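Local coordinates for protein YCAC GENE product (Escherichia coli, PDB 1YAC) that is an octameric hydrolase of unknown specificity, built on the three-layer alpha-beta-alpha fold of the isochorismatase family, at residues F143-I146 / T147-A151. Residues are numbered along the deposited sequence; the frame is centred on the assembly and turned at random.
Sequences FNEI and TRHSA
Asn144 O takes two donors at the start of helix 145-158. Arg148 N donates to Asn144 O at 3.0 Å, and the hydroxyl OG1 of Thr147 gives a second bond to that oxygen, tilted 30° from the carbonyl plane. This is a helix N-cap in a beta-alpha-beta unit, between strands 132-136 and 161-163. Asn144 is the cap residue. Its CG sits between the backbone N and the carbonyl carbon (chi1 54°), which lets OD1 fold back toward Thr147 N. There Asn144 OD1 accepts from Thr147 N at 3.0 Å, with an N-H...O angle of 160°. An alanine here would probably leave Thr147 N without its capping acceptor and the helix start less firmly held. Thr147 OG1, which lies at the edge of the Phe143 ring, is also hydrogen-bonded to Thr142.

Glu145 and Arg148 run side by side. The CG of Glu145 lies over one guanidinium face, 3.3 Å from Arg148 NH2. The salt bridge from Glu145 OE2 to Arg148 NH2 is long, at 3.9 Å, while Arg148 NH1 pairs with Asp30. Glu145 O accepts from His149 N, one turn further on, at 2.8 Å. Ser150 OG also bonds to Thr137 of a second subunit, across the interface between two subunits of the octamer. Within the helix, Ser150 N and Ser150 OG reach Ile146 O from opposite faces of its carbonyl plane, with 2.9 Å from Ser150 OG to Ile146 O.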
loop_
_atom_site.group_PDB
_atom_site.type_symbol
_atom_site.label_atom_id
_atom_site.label_comp_id
_atom_site.label_asym_id
_atom_site.label_seq_id
_atom_site.Cartn_x
_atom_site.Cartn_y
_atom_site.Cartn_z
ATOM N N PHE A 143 6.166 -2.450 -16.316
ATOM C CA PHE A 143 6.833 -1.519 -15.411
ATOM C C PHE A 143 6.146 -1.268 -14.065
ATOM O O PHE A 143 6.773 -1.392 -13.014
ATOM C CB PHE A 143 7.050 -0.164 -16.112
ATOM C CG PHE A 143 7.764 -0.267 -17.430
ATOM C CD1 PHE A 143 9.161 -0.335 -17.486
ATOM C CD2 PHE A 143 7.042 -0.331 -18.624
ATOM C CE1 PHE A 143 9.825 -0.472 -18.708
ATOM C CE2 PHE A 143 7.694 -0.471 -19.855
ATOM C CZ PHE A 143 9.085 -0.542 -19.898
ATOM N N ASN A 144 4.850 -0.965 -14.093
ATOM C CA ASN A 144 4.135 -0.627 -12.875
ATOM C C ASN A 144 2.631 -0.770 -13.087
ATOM O O ASN A 144 2.194 -1.157 -14.169
ATOM C CB ASN A 144 4.499 0.812 -12.442
ATOM C CG ASN A 144 4.280 1.835 -13.554
ATOM O OD1 ASN A 144 3.152 2.049 -13.984
ATOM N ND2 ASN A 144 5.369 2.458 -14.035
ATOM N N GLU A 145 1.850 -0.466 -12.048
ATOM C CA GLU A 145 0.397 -0.592 -12.109
ATOM C C GLU A 145 -0.276 0.325 -13.110
ATOM O O GLU A 145 -1.317 -0.032 -13.672
ATOM C CB GLU A 145 -0.234 -0.487 -10.713
ATOM C CG GLU A 145 0.085 -1.721 -9.857
ATOM C CD GLU A 145 -0.557 -1.701 -8.468
ATOM O OE1 GLU A 145 -1.474 -0.883 -8.228
ATOM O OE2 GLU A 145 -0.144 -2.514 -7.609
ATOM N N ILE A 146 0.299 1.500 -13.339
ATOM C CA ILE A 146 -0.271 2.416 -14.325
ATOM C C ILE A 146 -0.105 1.861 -15.748
ATOM O O ILE A 146 -1.062 1.843 -16.516
ATOM C CB ILE A 146 0.356 3.820 -14.244
ATOM C CG1 ILE A 146 -0.057 4.492 -12.931
ATOM C CG2 ILE A 146 -0.067 4.668 -15.450
ATOM C CD1 ILE A 146 0.531 5.885 -12.725
ATOM N N THR A 147 1.088 1.377 -16.088
ATOM C CA THR A 147 1.314 0.839 -17.431
ATOM C C THR A 147 0.458 -0.407 -17.615
ATOM O O THR A 147 -0.097 -0.640 -18.702
ATOM C CB THR A 147 2.819 0.545 -17.725
ATOM O OG1 THR A 147 3.342 -0.407 -16.784
ATOM C CG2 THR A 147 3.636 1.842 -17.638
ATOM N N ARG A 148 0.300 -1.174 -16.538
ATOM C CA ARG A 148 -0.527 -2.373 -16.577
ATOM C C ARG A 148 -2.015 -2.039 -16.757
ATOM O O ARG A 148 -2.642 -2.490 -17.712
ATOM C CB ARG A 148 -0.373 -3.191 -15.295
ATOM C CG ARG A 148 -1.289 -4.423 -15.266
ATOM C CD ARG A 148 -1.122 -5.256 -14.019
ATOM N NE ARG A 148 -1.744 -4.657 -12.850
ATOM C CZ ARG A 148 -1.251 -4.681 -11.609
ATOM N NH1 ARG A 148 -0.093 -5.254 -11.320
ATOM N NH2 ARG A 148 -1.984 -4.205 -10.625
ATOM N N HIS A 149 -2.577 -1.268 -15.826
ATOM C CA HIS A 149 -3.998 -0.932 -15.871
ATOM C C HIS A 149 -4.425 -0.184 -17.128
ATOM O O HIS A 149 -5.546 -0.370 -17.607
ATOM C CB HIS A 149 -4.436 -0.206 -14.592
ATOM C CG HIS A 149 -4.418 -1.074 -13.366
ATOM N ND1 HIS A 149 -4.132 -0.583 -12.109
ATOM C CD2 HIS A 149 -4.641 -2.404 -13.208
ATOM C CE1 HIS A 149 -4.172 -1.573 -11.230
ATOM N NE2 HIS A 149 -4.480 -2.688 -11.868
ATOM N N SER A 150 -3.542 0.652 -17.666
ATOM C CA SER A 150 -3.829 1.375 -18.902
ATOM C C SER A 150 -3.997 0.349 -20.033
ATOM O O SER A 150 -4.940 0.429 -20.837
ATOM C CB SER A 150 -2.701 2.366 -19.212
ATOM O OG SER A 150 -2.734 3.460 -18.289
ATOM N N ALA A 151 -3.123 -0.651 -20.038
ATOM C CA ALA A 151 -3.171 -1.718 -21.028
ATOM C C ALA A 151 -4.449 -2.549 -20.860
ATOM O O ALA A 151 -5.086 -2.908 -21.849
ATOM C CB ALA A 151 -1.941 -2.607 -20.897
#